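Local coordinates for protein CRISPR-associated endonuclease Cas12b (Alicyclobacillus acidoterrestris, PDB 5U31) that cleaves DNA targets that carry a protospacer adjacent motif, as an RNA-guided, metal-dependent CRISPR endonuclease that defends the bacterium against mobile genetic elements, at residues Leu44-Leu49 with Gln98-Leu103; Ala469-Thr474 with Gln510-Ala515; Gly1036-Glu1041 with Arg1088-Arg1093. The protein carries 3 engineered substitutions. All coordinates share one frame; numbering follows the deposited sequence.

Contact 1 of 3, residues Leu44-Leu49 with Gln98-Leu103; sequences LRQENL and QLARQL
Arg101 on helix 93-107 reaches Arg45 and Glu47 where helix 17-45 runs out, and the three side chains form a salt-bridge network at a helix-helix junction of the REC1 domain. The charged part gathers at Arg101 NH1, which makes a salt bridge with Glu47 OE1 at 2.9 Å. Carboxylate and guanidinium planes stand 86° apart, and the nitrogen meets OE1 from above the carboxylate plane. Arg45 NE lies a long 3.6 Å from Glu47 OE1, an attraction of charges alone with no N-H aimed at the oxygen. Two arginines beside one carboxylate probably favour its ionised form; Glu233 pairs with Arg45 and Glu105 with Arg101.

Hydrogen bonds take up the carbonyls at the helix end. Arg101 NH1 also donates to Arg45 O at 2.8 Å, on a lone pair in the carbonyl plane. Arginine suits this double task because its long chain, bent about CB-CG (chi2 74°), can bring one nitrogen to both acceptors. Gln46 leaves the helix with positive phi, and its amide folds back: NE2 donates to Leu44 O at 2.7 Å, from above the carbonyl plane.

Apolar contacts complete the junction. Alanine's small side chain lets the helices approach closely at residue 100. Leu44 divides its branches between two partners, CD2 resting 3.6 Å from Ala100 CB and CD1 4.0 Å from Leu103 CD2.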
# COMPACT_ATOMS: atom_id res chain seq x y z
N LEU A 44 20.49 0.44 30.42
CA LEU A 44 19.63 -0.12 31.47
C LEU A 44 18.99 -1.43 31.02
O LEU A 44 18.79 -2.33 31.84
CB LEU A 44 18.55 0.89 31.86
CG LEU A 44 19.04 2.26 32.32
CD1 LEU A 44 17.86 3.19 32.55
CD2 LEU A 44 19.89 2.13 33.57
N ARG A 45 18.69 -1.54 29.73
CA ARG A 45 18.05 -2.74 29.19
C ARG A 45 18.95 -3.96 29.32
O ARG A 45 18.45 -5.07 29.53
CB ARG A 45 17.67 -2.48 27.74
CG ARG A 45 17.05 -3.63 27.00
CD ARG A 45 16.66 -3.22 25.60
NE ARG A 45 16.18 -4.35 24.82
CZ ARG A 45 16.95 -5.06 24.01
NH1 ARG A 45 18.24 -4.75 23.88
NH2 ARG A 45 16.45 -6.09 23.34
N GLN A 46 20.26 -3.76 29.22
CA GLN A 46 21.30 -4.81 29.29
C GLN A 46 20.87 -6.10 28.61
O GLN A 46 20.95 -7.20 29.17
CB GLN A 46 21.74 -5.06 30.73
CG GLN A 46 20.65 -5.17 31.76
CD GLN A 46 21.10 -4.67 33.12
OE1 GLN A 46 21.76 -5.38 33.87
NE2 GLN A 46 20.74 -3.43 33.43
N GLU A 47 20.44 -5.96 27.36
CA GLU A 47 20.26 -7.08 26.45
C GLU A 47 20.99 -6.75 25.15
O GLU A 47 21.49 -5.64 24.97
CB GLU A 47 18.77 -7.35 26.18
CG GLU A 47 18.03 -7.92 27.37
CD GLU A 47 16.54 -8.03 27.14
OE1 GLU A 47 15.83 -7.00 27.26
OE2 GLU A 47 16.06 -9.14 26.83
N ASN A 48 21.06 -7.73 24.26
CA ASN A 48 21.75 -7.54 22.99
C ASN A 48 21.06 -6.46 22.15
O ASN A 48 19.83 -6.37 22.11
CB ASN A 48 21.80 -8.84 22.19
CG ASN A 48 22.73 -9.86 22.80
OD1 ASN A 48 23.57 -9.53 23.64
ND2 ASN A 48 22.59 -11.11 22.38
N LEU A 49 21.88 -5.65 21.48
CA LEU A 49 21.44 -4.69 20.48
C LEU A 49 21.89 -5.18 19.11
O LEU A 49 23.06 -5.57 18.95
CB LEU A 49 22.02 -3.30 20.75
CG LEU A 49 21.44 -2.39 21.85
CD1 LEU A 49 19.92 -2.44 21.84
CD2 LEU A 49 21.96 -2.76 23.22
N GLN A 98 20.38 -5.39 38.61
CA GLN A 98 18.97 -5.67 38.81
C GLN A 98 18.17 -4.38 39.01
O GLN A 98 17.06 -4.25 38.50
CB GLN A 98 18.78 -6.62 39.98
CG GLN A 98 19.24 -8.03 39.69
CD GLN A 98 18.89 -9.00 40.81
OE1 GLN A 98 18.08 -8.69 41.68
NE2 GLN A 98 19.51 -10.18 40.78
N LEU A 99 18.72 -3.43 39.77
CA LEU A 99 18.05 -2.15 39.95
C LEU A 99 17.87 -1.44 38.62
O LEU A 99 16.77 -0.96 38.30
CB LEU A 99 18.85 -1.27 40.91
CG LEU A 99 18.08 -0.50 41.99
CD1 LEU A 99 18.81 0.80 42.34
CD2 LEU A 99 16.64 -0.22 41.59
N ALA A 100 18.94 -1.35 37.83
CA ALA A 100 18.85 -0.67 36.54
C ALA A 100 17.81 -1.31 35.65
O ALA A 100 17.03 -0.62 34.99
CB ALA A 100 20.21 -0.66 35.86
N ARG A 101 17.78 -2.65 35.62
CA ARG A 101 16.79 -3.33 34.80
C ARG A 101 15.38 -3.08 35.31
O ARG A 101 14.46 -2.89 34.51
CB ARG A 101 17.10 -4.82 34.75
CG ARG A 101 16.05 -5.63 34.02
CD ARG A 101 16.14 -5.43 32.52
NE ARG A 101 15.00 -6.04 31.86
CZ ARG A 101 14.82 -6.08 30.54
NH1 ARG A 101 15.73 -5.53 29.74
NH2 ARG A 101 13.75 -6.66 30.03
N GLN A 102 15.19 -3.06 36.63
CA GLN A 102 13.89 -2.69 37.18
C GLN A 102 13.47 -1.32 36.70
O GLN A 102 12.34 -1.12 36.24
CB GLN A 102 13.93 -2.70 38.71
CG GLN A 102 13.96 -4.06 39.35
CD GLN A 102 13.94 -3.95 40.85
OE1 GLN A 102 13.02 -3.37 41.44
NE2 GLN A 102 14.97 -4.50 41.50
N LEU A 103 14.37 -0.34 36.82
CA LEU A 103 14.10 1.00 36.32
C LEU A 103 13.72 0.97 34.85
O LEU A 103 12.76 1.62 34.43
CB LEU A 103 15.32 1.89 36.54
CG LEU A 103 15.18 3.34 36.08
CD1 LEU A 103 14.14 4.05 36.91
CD2 LEU A 103 16.51 4.04 36.19

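Contact 2 of 3, residues Ala469-Thr474 with Gln510-Ala515; sequences AEQHFT and QSQSEA
Thr474 and Gln510 meet through their backbones: Gln510 N donates to Thr474 O at 2.9 Å, where strand 473-483 runs antiparallel to the end of strand 502-510 in the WED-II domain. Their side chains lie alongside each other and point the same way, with Thr474 OG1 3.2 Å from Gln510 OE1. Next along, the Phe473 ring sits obliquely against the departing chain. Its CD1 is 3.5 Å from Gln510 O, and CE1 is 4.2 Å from Gln512 CG, in an extended side chain whose methylene groups give the ring an apolar neighbour. At the rim, the side chains of Gln471 and Gln512 cross at about a right angle; Gln471 OE1 and Gln512 NE2 stay 3.8 Å apart, too far for a hydrogen bond.

Behind this shell, a capping box holds the start of the short, weakly bonded helix about 512-515. Ser511 OG accepts from Glu514 N at 3.1 Å, while Ser511 N donates to Glu514 OE1. Serine suits the N-cap because its short hydroxyl can fold back to an amide of the first turn. Asp888 holds Ser511 OG and Ser513 N from outside, and Phe464 and Val886 pack on Phe473.

One backbone hydrogen bond, with packing round Phe473, accounts for most of the join, whereas the N-H groups of Ser511 and Ser513 meet the carboxylates of Glu514 and Asp888, which would probably help to keep both acids ionised.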
# COMPACT_ATOMS: atom_id res chain seq x y z
N ALA A 469 -17.68 21.80 2.65
CA ALA A 469 -18.34 22.14 3.91
C ALA A 469 -18.83 23.57 3.81
O ALA A 469 -18.02 24.50 3.67
CB ALA A 469 -17.39 21.98 5.10
N GLU A 470 -20.15 23.76 3.87
CA GLU A 470 -20.69 25.10 3.73
C GLU A 470 -20.27 25.99 4.89
O GLU A 470 -19.90 27.15 4.68
CB GLU A 470 -22.21 25.03 3.60
CG GLU A 470 -22.69 24.38 2.30
CD GLU A 470 -24.18 24.59 2.07
OE1 GLU A 470 -24.69 25.67 2.43
OE2 GLU A 470 -24.83 23.67 1.53
N GLN A 471 -20.31 25.46 6.11
CA GLN A 471 -19.85 26.18 7.29
C GLN A 471 -18.43 25.73 7.63
O GLN A 471 -18.14 24.53 7.63
CB GLN A 471 -20.78 25.92 8.49
CG GLN A 471 -22.22 26.39 8.29
CD GLN A 471 -23.11 25.33 7.67
OE1 GLN A 471 -22.67 24.20 7.41
NE2 GLN A 471 -24.37 25.68 7.43
N HIS A 472 -17.56 26.69 7.92
CA HIS A 472 -16.20 26.35 8.30
C HIS A 472 -16.19 25.54 9.59
O HIS A 472 -17.03 25.72 10.47
CB HIS A 472 -15.37 27.62 8.49
CG HIS A 472 -15.43 28.56 7.33
ND1 HIS A 472 -15.01 28.22 6.07
CD2 HIS A 472 -15.87 29.84 7.24
CE1 HIS A 472 -15.20 29.24 5.25
NE2 HIS A 472 -15.71 30.24 5.94
N PHE A 473 -15.22 24.63 9.69
CA PHE A 473 -15.03 23.85 10.91
C PHE A 473 -14.35 24.71 11.97
O PHE A 473 -13.59 25.62 11.66
CB PHE A 473 -14.18 22.62 10.65
CG PHE A 473 -14.70 21.72 9.56
CD1 PHE A 473 -15.75 20.86 9.80
CD2 PHE A 473 -14.10 21.72 8.31
CE1 PHE A 473 -16.22 20.02 8.80
CE2 PHE A 473 -14.56 20.88 7.31
CZ PHE A 473 -15.62 20.04 7.55
N THR A 474 -14.61 24.38 13.23
CA THR A 474 -13.88 25.01 14.32
C THR A 474 -12.69 24.14 14.69
O THR A 474 -12.78 22.91 14.68
CB THR A 474 -14.78 25.24 15.53
OG1 THR A 474 -15.17 23.98 16.10
CG2 THR A 474 -16.03 26.01 15.12
N GLN A 510 -12.47 20.05 14.23
CA GLN A 510 -13.63 19.44 14.86
C GLN A 510 -14.74 19.28 13.82
O GLN A 510 -15.15 20.26 13.19
CB GLN A 510 -14.11 20.29 16.03
CG GLN A 510 -15.11 19.63 16.95
CD GLN A 510 -15.34 20.43 18.23
OE1 GLN A 510 -15.15 21.64 18.25
NE2 GLN A 510 -15.73 19.74 19.29
N SER A 511 -15.21 18.05 13.64
CA SER A 511 -16.25 17.77 12.66
C SER A 511 -17.60 18.26 13.16
O SER A 511 -17.82 18.44 14.36
CB SER A 511 -16.31 16.27 12.37
OG SER A 511 -16.88 15.56 13.46
N GLN A 512 -18.53 18.47 12.22
CA GLN A 512 -19.84 18.99 12.58
C GLN A 512 -20.53 18.10 13.61
O GLN A 512 -21.21 18.60 14.51
CB GLN A 512 -20.71 19.12 11.33
CG GLN A 512 -20.16 20.07 10.30
CD GLN A 512 -21.10 20.26 9.14
OE1 GLN A 512 -22.21 19.72 9.13
NE2 GLN A 512 -20.67 21.02 8.13
N SER A 513 -20.36 16.78 13.49
CA SER A 513 -20.87 15.88 14.52
C SER A 513 -20.18 16.13 15.85
O SER A 513 -20.84 16.31 16.88
CB SER A 513 -20.69 14.43 14.09
OG SER A 513 -20.77 13.56 15.20
N GLU A 514 -18.84 16.14 15.85
CA GLU A 514 -18.11 16.40 17.09
C GLU A 514 -18.53 17.71 17.73
O GLU A 514 -18.61 17.80 18.96
CB GLU A 514 -16.60 16.39 16.82
CG GLU A 514 -16.03 15.01 16.52
CD GLU A 514 -14.59 15.06 16.06
OE1 GLU A 514 -14.34 15.32 14.87
OE2 GLU A 514 -13.70 14.85 16.91
N ALA A 515 -18.82 18.73 16.92
CA ALA A 515 -19.23 20.02 17.47
C ALA A 515 -20.54 19.93 18.23
O ALA A 515 -20.78 20.76 19.11
CB ALA A 515 -19.34 21.05 16.34

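Contact 3 of 3, residues Gly1036-Glu1041 with Arg1088-Arg1093; sequences GVTYYE and RGNWTR
Thr1038 and Thr1092 face each other as an antiparallel, non-hydrogen-bonded pair between strands 1038-1041 and 1091-1093, whose axes approach to 4.6 Å with their directions 142° apart. The backbone bonds flank this pair: Arg1093 N donates to Val1037 O at 3.0 Å, and Tyr1039 N to Trp1091 O. Thr1092 CA adds a CA-H...O contact of 3.2 Å to Val1037 O.

Threonine, branched at CB, suits the paired positions. Each hydroxyl stands beside its own backbone N, leaving the methyl for packing. Thr1092 CG2 lies 3.8 Å from Val1037 CG2, the two side chains running alongside, and Thr1038 CG2 is 3.6 Å from Asn1090 CB. Both hydroxyls are bonded to Asn1087 ND2, which thereby links the two strands; Thr1092 OG1 also donates to Asn1090 O.

Tyr1039 and Trp1091 occupy the other face, their CB atoms 4.1 Å apart. The indole NE1 is 3.6 Å from Glu1041 OE2, with ring and carboxylate planes 30° apart, though the glutamate's salt bridge is to Lys1029. Arg1093 bends to bring one face of its guanidinium under Gly1036 O; NH2 is 2.9 Å from this oxygen but poorly angled for a bond, and the charge is paired with Glu1096. Glycine suits position 1036, where phi is 95° and a CB would jam against the preceding carbonyl.

Strand 1076-1079 borders 1091-1093 and strand 1031-1032 borders 1038-1041 within this Nuc-II sheet. Leu1078 packs on Tyr1039 and Trp1091, Phe1031 meets the indole edge-to-face, and across the threonine side helix 1094-1113 brings Phe1097 to Thr1092 and Met1100 to Val1037.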
# COMPACT_ATOMS: atom_id res chain seq x y z
N GLY A 1036 -22.65 -35.82 -12.76
CA GLY A 1036 -21.38 -35.24 -12.39
C GLY A 1036 -21.25 -33.76 -12.64
O GLY A 1036 -20.22 -33.18 -12.29
N VAL A 1037 -22.27 -33.13 -13.23
CA VAL A 1037 -22.23 -31.72 -13.57
C VAL A 1037 -23.25 -30.91 -12.78
O VAL A 1037 -22.95 -29.82 -12.30
CB VAL A 1037 -22.42 -31.50 -15.09
CG1 VAL A 1037 -23.69 -32.18 -15.58
CG2 VAL A 1037 -22.46 -30.03 -15.44
N THR A 1038 -24.47 -31.44 -12.61
CA THR A 1038 -25.57 -30.70 -12.00
C THR A 1038 -25.97 -31.37 -10.70
O THR A 1038 -26.48 -32.50 -10.70
CB THR A 1038 -26.76 -30.63 -12.95
OG1 THR A 1038 -26.37 -29.93 -14.14
CG2 THR A 1038 -27.92 -29.91 -12.29
N TYR A 1039 -25.80 -30.66 -9.59
CA TYR A 1039 -25.99 -31.20 -8.25
C TYR A 1039 -27.30 -30.69 -7.64
O TYR A 1039 -27.78 -29.60 -7.97
CB TYR A 1039 -24.80 -30.84 -7.36
CG TYR A 1039 -23.52 -31.54 -7.79
CD1 TYR A 1039 -23.01 -32.61 -7.07
CD2 TYR A 1039 -22.85 -31.16 -8.95
CE1 TYR A 1039 -21.85 -33.26 -7.47
CE2 TYR A 1039 -21.70 -31.81 -9.36
CZ TYR A 1039 -21.21 -32.86 -8.62
OH TYR A 1039 -20.06 -33.51 -9.02
N TYR A 1040 -27.87 -31.51 -6.75
CA TYR A 1040 -29.12 -31.23 -6.07
C TYR A 1040 -28.98 -31.53 -4.58
O TYR A 1040 -28.22 -32.42 -4.19
CB TYR A 1040 -30.28 -32.06 -6.65
CG TYR A 1040 -30.34 -32.04 -8.16
CD1 TYR A 1040 -31.04 -31.05 -8.83
CD2 TYR A 1040 -29.70 -33.01 -8.91
CE1 TYR A 1040 -31.10 -31.03 -10.21
CE2 TYR A 1040 -29.75 -33.00 -10.29
CZ TYR A 1040 -30.46 -32.00 -10.93
OH TYR A 1040 -30.52 -31.98 -12.31
N GLU A 1041 -29.73 -30.79 -3.76
CA GLU A 1041 -29.57 -30.87 -2.32
C GLU A 1041 -30.37 -32.03 -1.73
O GLU A 1041 -31.46 -32.38 -2.20
CB GLU A 1041 -30.02 -29.57 -1.65
CG GLU A 1041 -29.37 -28.31 -2.19
CD GLU A 1041 -30.01 -27.04 -1.66
OE1 GLU A 1041 -31.23 -27.08 -1.36
OE2 GLU A 1041 -29.31 -26.02 -1.53
N ARG A 1088 -30.87 -23.57 -15.17
CA ARG A 1088 -32.04 -23.34 -14.32
C ARG A 1088 -31.65 -23.01 -12.88
O ARG A 1088 -32.39 -23.30 -11.94
CB ARG A 1088 -32.99 -24.54 -14.34
CG ARG A 1088 -34.04 -24.45 -15.43
CD ARG A 1088 -35.15 -25.45 -15.18
NE ARG A 1088 -35.78 -25.24 -13.89
CZ ARG A 1088 -36.99 -24.70 -13.72
NH1 ARG A 1088 -37.49 -24.54 -12.50
NH2 ARG A 1088 -37.71 -24.34 -14.77
N GLY A 1089 -30.48 -22.39 -12.71
CA GLY A 1089 -30.02 -22.04 -11.38
C GLY A 1089 -29.71 -23.21 -10.48
O GLY A 1089 -29.64 -23.02 -9.26
N ASN A 1090 -29.54 -24.41 -11.03
CA ASN A 1090 -29.12 -25.55 -10.23
C ASN A 1090 -27.63 -25.45 -9.92
O ASN A 1090 -26.86 -24.78 -10.61
CB ASN A 1090 -29.41 -26.86 -10.97
CG ASN A 1090 -30.88 -27.21 -11.00
OD1 ASN A 1090 -31.49 -27.47 -9.96
ND2 ASN A 1090 -31.46 -27.24 -12.20
N TRP A 1091 -27.22 -26.14 -8.85
CA TRP A 1091 -25.81 -26.20 -8.48
C TRP A 1091 -25.03 -26.94 -9.56
O TRP A 1091 -25.34 -28.09 -9.87
CB TRP A 1091 -25.63 -26.88 -7.13
CG TRP A 1091 -26.05 -26.03 -5.99
CD1 TRP A 1091 -27.22 -26.12 -5.30
CD2 TRP A 1091 -25.31 -24.95 -5.41
NE1 TRP A 1091 -27.25 -25.16 -4.31
CE2 TRP A 1091 -26.09 -24.43 -4.36
CE3 TRP A 1091 -24.07 -24.38 -5.68
CZ2 TRP A 1091 -25.66 -23.37 -3.58
CZ3 TRP A 1091 -23.64 -23.32 -4.91
CH2 TRP A 1091 -24.44 -22.83 -3.87
N THR A 1092 -24.02 -26.28 -10.12
CA THR A 1092 -23.25 -26.81 -11.23
C THR A 1092 -21.77 -26.77 -10.87
O THR A 1092 -21.33 -25.87 -10.15
CB THR A 1092 -23.51 -26.01 -12.53
OG1 THR A 1092 -24.92 -25.94 -12.77
CG2 THR A 1092 -22.85 -26.68 -13.72
N ARG A 1093 -21.03 -27.76 -11.35
CA ARG A 1093 -19.58 -27.74 -11.17
C ARG A 1093 -19.00 -26.50 -11.82
O ARG A 1093 -19.45 -26.07 -12.88
CB ARG A 1093 -18.96 -29.00 -11.78
CG ARG A 1093 -18.10 -29.79 -10.82
CD ARG A 1093 -16.79 -30.19 -11.47
NE ARG A 1093 -16.97 -30.69 -12.82
CZ ARG A 1093 -17.26 -31.96 -13.11
NH1 ARG A 1093 -17.41 -32.33 -14.38
NH2 ARG A 1093 -17.39 -32.85 -12.14

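How the contacts relate
From the N terminus, contact 1 comes first, closing a loop of 48 residues within REC1 and joining the end of helix 17-45 to helix 93-107. Contact 2 closes 35 residues of WED-II, an excursion about half strand and without helix that returns beside its own start. Contact 3 closes 46 residues near the C terminus, 26 of them not modelled, and pairs two inner strands of the Nuc-II sheet. The three loops follow in series, neither nested nor crossing. None touches another, and the centres of contact 1 and contact 2 lie about 48 Å apart. Each thus ties together its own domain, contact 1 in the recognition lobe and the others in the nuclease lobe.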